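PDB 4FQD: NikO protein from Streptomyces tendae, which acts as an enolpyruvyl transferase essential in nikkomycin biosynthesis and has the inverse beta/alpha barrel fold of the EPSP synthase family. Local coordinates for residues D440-E443 with D444-L448; R405-D408 with L409-A413. The protein carries 4 engineered substitutions. All blocks are in the same frame, centred on the assembly; numbering follows the deposited sequence.

Contact 1. Residues D440-E443 with D444-L448; sequences DLVE and DLVKL
Leu441 and Leu445 lie one turn apart on the short amphipathic helix 441-447, which joins strand 425-429 to strand 451-456, with buried Leu441, Val442 and Leu445 on one side and Glu443 and Lys447 on the exposed side. The two leucines meet obliquely, CG of Leu441 lying 4.1 Å from CD1 of Leu445. Their first torsions differ. Leu441 holds CG anti to its own nitrogen (chi1 -177°), whereas Leu445 turns CG beside its nitrogen (chi1 -77°), which brings that carbon to 3.3 Å from the carbonyl O of Leu441. Trp271 of helix 265-278 and residues of helix 409-419 cover this face.

Asp440 is the N-cap residue, and its OD1 receives a weak capping bond from Glu443 N at 3.3 Å. A water bridges the same turn, accepting from Asp440 N at 2.9 Å and donating to Asp444 OD2, so that both the backbone and the next turn's carboxylate hold it. From there the i to i+4 backbone bonds of an alpha helix take over, from Asp444 N to Asp440 O through to Lys447 N and Glu443 O.

On the polar side, Lys447 bends back at chi3 and sets NZ 3.6 Å from OD1 of Asp444 in a long salt bridge. Lys447 NZ stays 4.2 Å from OE2 of Glu443, an opposite charge near by but beyond a salt bridge. Arg439, just before the cap, pairs with both Asp444 OD1 and Glu443 OE2, and this nearby positive charge probably eases the crowding of the two carboxylates.

Val442 and the more exposed Val446 both touch Ile452 of strand 451-456. CG1 of Val442 and CG2 of Val446 meet at 4.2 Å, and the latter carbon approaches the carbonyl O of Val442 to 3.2 Å.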
loop_
_atom_site.group_PDB
_atom_site.type_symbol
_atom_site.label_atom_id
_atom_site.label_comp_id
_atom_site.label_asym_id
_atom_site.label_seq_id
_atom_site.Cartn_x
_atom_site.Cartn_y
_atom_site.Cartn_z
ATOM N N ASP A 440 7.542 -27.364 16.816
ATOM C CA ASP A 440 6.464 -28.332 16.682
ATOM C C ASP A 440 5.146 -27.606 16.920
ATOM O O ASP A 440 4.572 -27.683 18.007
ATOM C CB ASP A 440 6.633 -29.469 17.690
ATOM C CG ASP A 440 5.876 -30.721 17.293
ATOM O OD1 ASP A 440 4.872 -30.608 16.558
ATOM O OD2 ASP A 440 6.284 -31.822 17.721
ATOM N N LEU A 441 4.682 -26.892 15.898
ATOM C CA LEU A 441 3.499 -26.045 16.009
ATOM C C LEU A 441 2.250 -26.831 16.398
ATOM O O LEU A 441 1.419 -26.348 17.167
ATOM C CB LEU A 441 3.258 -25.288 14.700
ATOM C CG LEU A 441 2.088 -24.300 14.689
ATOM C CD1 LEU A 441 2.258 -23.252 15.778
ATOM C CD2 LEU A 441 1.950 -23.644 13.324
ATOM N N VAL A 442 2.124 -28.042 15.866
ATOM C CA VAL A 442 0.986 -28.897 16.181
ATOM C C VAL A 442 0.963 -29.260 17.665
ATOM O O VAL A 442 -0.066 -29.130 18.326
ATOM C CB VAL A 442 0.990 -30.184 15.331
ATOM C CG1 VAL A 442 -0.052 -31.167 15.842
ATOM C CG2 VAL A 442 0.745 -29.851 13.868
ATOM N N GLU A 443 2.106 -29.699 18.182
ATOM C CA GLU A 443 2.219 -30.080 19.586
ATOM C C GLU A 443 1.923 -28.909 20.519
ATOM O O GLU A 443 1.250 -29.073 21.537
ATOM C CB GLU A 443 3.611 -30.640 19.881
ATOM C CG GLU A 443 3.838 -30.990 21.342
ATOM C CD GLU A 443 5.274 -31.381 21.631
ATOM O OE1 GLU A 443 5.782 -32.315 20.975
ATOM O OE2 GLU A 443 5.898 -30.749 22.510
ATOM N N ASP A 444 2.426 -27.730 20.165
ATOM C CA ASP A 444 2.207 -26.532 20.971
ATOM C C ASP A 444 0.736 -26.130 20.997
ATOM O O ASP A 444 0.223 -25.693 22.028
ATOM C CB ASP A 444 3.065 -25.371 20.463
ATOM C CG ASP A 444 4.534 -25.547 20.790
ATOM O OD1 ASP A 444 4.843 -26.275 21.757
ATOM O OD2 ASP A 444 5.380 -24.956 20.086
ATOM N N LEU A 445 0.063 -26.280 19.860
ATOM C CA LEU A 445 -1.356 -25.955 19.760
ATOM C C LEU A 445 -2.211 -26.953 20.536
ATOM O O LEU A 445 -3.103 -26.560 21.288
ATOM C CB LEU A 445 -1.796 -25.905 18.295
ATOM C CG LEU A 445 -1.407 -24.645 17.520
ATOM C CD1 LEU A 445 -1.718 -24.806 16.043
ATOM C CD2 LEU A 445 -2.125 -23.430 18.086
ATOM N N VAL A 446 -1.933 -28.239 20.343
ATOM C CA VAL A 446 -2.626 -29.307 21.059
ATOM C C VAL A 446 -2.498 -29.109 22.569
ATOM O O VAL A 446 -3.434 -29.373 23.328
ATOM C CB VAL A 446 -2.071 -30.695 20.660
ATOM C CG1 VAL A 446 -2.534 -31.774 21.631
ATOM C CG2 VAL A 446 -2.478 -31.039 19.233
ATOM N N LYS A 447 -1.338 -28.619 22.988
ATOM C CA LYS A 447 -1.067 -28.347 24.392
ATOM C C LYS A 447 -2.017 -27.283 24.939
ATOM O O LYS A 447 -2.306 -27.250 26.136
ATOM C CB LYS A 447 0.384 -27.891 24.556
ATOM C CG LYS A 447 0.927 -28.003 25.966
ATOM C CD LYS A 447 2.353 -27.481 26.037
ATOM C CE LYS A 447 3.266 -28.217 25.066
ATOM N NZ LYS A 447 4.642 -27.647 25.063
ATOM N N LEU A 448 -2.504 -26.418 24.054
ATOM C CA LEU A 448 -3.420 -25.352 24.444
ATOM C C LEU A 448 -4.876 -25.809 24.408
ATOM O O LEU A 448 -5.773 -25.071 24.814
ATOM C CB LEU A 448 -3.238 -24.129 23.543
ATOM C CG LEU A 448 -1.870 -23.444 23.568
ATOM C CD1 LEU A 448 -1.835 -22.302 22.565
ATOM C CD2 LEU A 448 -1.547 -22.944 24.967
HETATM O O HOH W 1 6.277 -24.878 17.765
#

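Contact 2. Residues R405-D408 with L409-A413; sequences RATD and LRAAA. With SO4 (sulfate ion), chain D.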
loop_
_atom_site.group_PDB
_atom_site.type_symbol
_atom_site.label_atom_id
_atom_site.label_comp_id
_atom_site.label_asym_id
_atom_site.label_seq_id
_atom_site.Cartn_x
_atom_site.Cartn_y
_atom_site.Cartn_z
ATOM N N ARG A 405 -4.544 -27.996 1.235
ATOM C CA ARG A 405 -3.163 -28.266 0.858
ATOM C C ARG A 405 -2.290 -27.040 1.090
ATOM O O ARG A 405 -2.577 -25.956 0.581
ATOM C CB ARG A 405 -3.076 -28.699 -0.607
ATOM C CG ARG A 405 -1.651 -28.877 -1.105
ATOM C CD ARG A 405 -1.609 -29.165 -2.596
ATOM N NE ARG A 405 -0.240 -29.290 -3.086
ATOM C CZ ARG A 405 0.470 -30.413 -3.036
ATOM N NH1 ARG A 405 -0.060 -31.508 -2.510
ATOM N NH2 ARG A 405 1.710 -30.441 -3.504
ATOM N N ALA A 406 -1.223 -27.215 1.864
ATOM C CA ALA A 406 -0.292 -26.128 2.136
ATOM C C ALA A 406 0.708 -25.978 0.996
ATOM O O ALA A 406 1.216 -26.966 0.471
ATOM C CB ALA A 406 0.431 -26.367 3.448
ATOM N N THR A 407 0.986 -24.736 0.615
ATOM C CA THR A 407 1.929 -24.464 -0.462
ATOM C C THR A 407 3.300 -24.085 0.083
ATOM O O THR A 407 4.312 -24.249 -0.598
ATOM C CB THR A 407 1.424 -23.341 -1.388
ATOM O OG1 THR A 407 1.147 -22.168 -0.614
ATOM C CG2 THR A 407 0.160 -23.775 -2.114
ATOM N N ASP A 408 3.328 -23.579 1.312
ATOM C CA ASP A 408 4.578 -23.144 1.929
ATOM C C ASP A 408 4.506 -23.131 3.455
ATOM O O ASP A 408 3.533 -23.602 4.044
ATOM C CB ASP A 408 4.980 -21.761 1.404
ATOM C CG ASP A 408 3.854 -20.751 1.500
ATOM O OD1 ASP A 408 3.690 -20.141 2.579
ATOM O OD2 ASP A 408 3.135 -20.564 0.496
ATOM N N LEU A 409 5.545 -22.585 4.083
ATOM C CA LEU A 409 5.663 -22.565 5.540
ATOM C C LEU A 409 4.538 -21.792 6.227
ATOM O O LEU A 409 3.796 -22.351 7.035
ATOM C CB LEU A 409 7.024 -21.995 5.954
ATOM C CG LEU A 409 7.217 -21.572 7.414
ATOM C CD1 LEU A 409 6.998 -22.736 8.369
ATOM C CD2 LEU A 409 8.600 -20.968 7.608
ATOM N N ARG A 410 4.419 -20.508 5.908
ATOM C CA ARG A 410 3.422 -19.658 6.549
ATOM C C ARG A 410 2.008 -20.024 6.110
ATOM O O ARG A 410 1.039 -19.748 6.817
ATOM C CB ARG A 410 3.711 -18.181 6.270
ATOM C CG ARG A 410 5.118 -17.750 6.654
ATOM C CD ARG A 410 5.461 -18.181 8.073
ATOM N NE ARG A 410 6.855 -17.903 8.405
ATOM C CZ ARG A 410 7.443 -18.281 9.535
ATOM N NH1 ARG A 410 6.758 -18.955 10.448
ATOM N NH2 ARG A 410 8.717 -17.985 9.753
ATOM N N ALA A 411 1.896 -20.653 4.944
ATOM C CA ALA A 411 0.606 -21.110 4.445
ATOM C C ALA A 411 0.072 -22.246 5.310
ATOM O O ALA A 411 -1.112 -22.286 5.636
ATOM C CB ALA A 411 0.720 -21.555 2.996
ATOM N N ALA A 412 0.956 -23.164 5.685
ATOM C CA ALA A 412 0.580 -24.294 6.525
ATOM C C ALA A 412 0.117 -23.827 7.901
ATOM O O ALA A 412 -0.828 -24.374 8.471
ATOM C CB ALA A 412 1.741 -25.264 6.658
ATOM N N ALA A 413 0.789 -22.808 8.428
ATOM C CA ALA A 413 0.474 -22.286 9.750
ATOM C C ALA A 413 -0.881 -21.582 9.778
ATOM O O ALA A 413 -1.696 -21.829 10.666
ATOM C CB ALA A 413 1.573 -21.345 10.225
HETATM S S SO4 D . 8.901 -20.608 2.612
HETATM O O1 SO4 D . 8.420 -19.341 3.156
HETATM O O2 SO4 D . 10.151 -20.977 3.271
HETATM O O3 SO4 D . 7.908 -21.652 2.844
HETATM O O4 SO4 D . 9.127 -20.466 1.175
#
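Asp408 caps the N-terminus of helix 409-419, the helix of a beta-alpha-beta crossover between the neighbouring parallel strands 402-405 and 425-429, by accepting from Ala411 N through OD1 at 3.0 Å. The N-H reaches OD1 from above the carboxylate plane, 47° out of it. The methyl of Ala411 follows, with CB 3.3 Å from OD1, and so lies against the carboxylate that its own nitrogen binds.

The other oxygen of Asp408 is engaged from the loop: Thr407 OG1 donates to OD2 at 2.8 Å, also from above the plane. With CG placed between the backbone N and the carbonyl carbon (chi1 51°), the carboxylate folds in over the first turn, where one donor grips each oxygen and limits its rotation. Were Asp408 replaced by alanine, Ala411 N would probably lose its capping acceptor and the Thr407 hydroxyl would be free to turn. Behind the cap, Asp408 O accepts from Ala412 N and starts the helical bonding, while Ala406 CB packs on Ala412 CB at 3.6 Å. Ala406 is itself tied by backbone bonding to Arg429, which fixes the loop to the sheet.

Leu409 N, at the start of the helix, donates instead to O3 of a sulfate at 2.8 Å, a nearly straight bond (N-H...O 165°). Arg436 also binds this anion, which probably came from the crystallisation liquor; the positive end of the helix dipole is likely to help hold it.

Farther out, Arg410 runs away from the cap and is buried among Asp342, Pro345, Phe346 and Tyr438. One face of its guanidinium is covered by the preceding residue: Leu409 CD2 sits over the centre of the group, 3.5 Å above its plane.

Overall arrangement
Contacts 1 and 2 are the capped N-terminal turns of two successive helices of one domain, their centres 16 Å apart. Helix 409-419 connects the parallel strands 402-405 and 425-429; helix 441-447 then leads on to strand 451-456 of the same sheet. The helices meet directly, with Leu441 CD2 of contact 1 lying 3.9 Å from Ala413 CB of contact 2, and Val442 and Leu445 pack on Leu416 farther along helix 409-419. Arg436, which shares the sulfate with contact 2, and Arg439, which pairs with the acids of contact 1, both precede helix 441-447, so one short connection serves both helix starts.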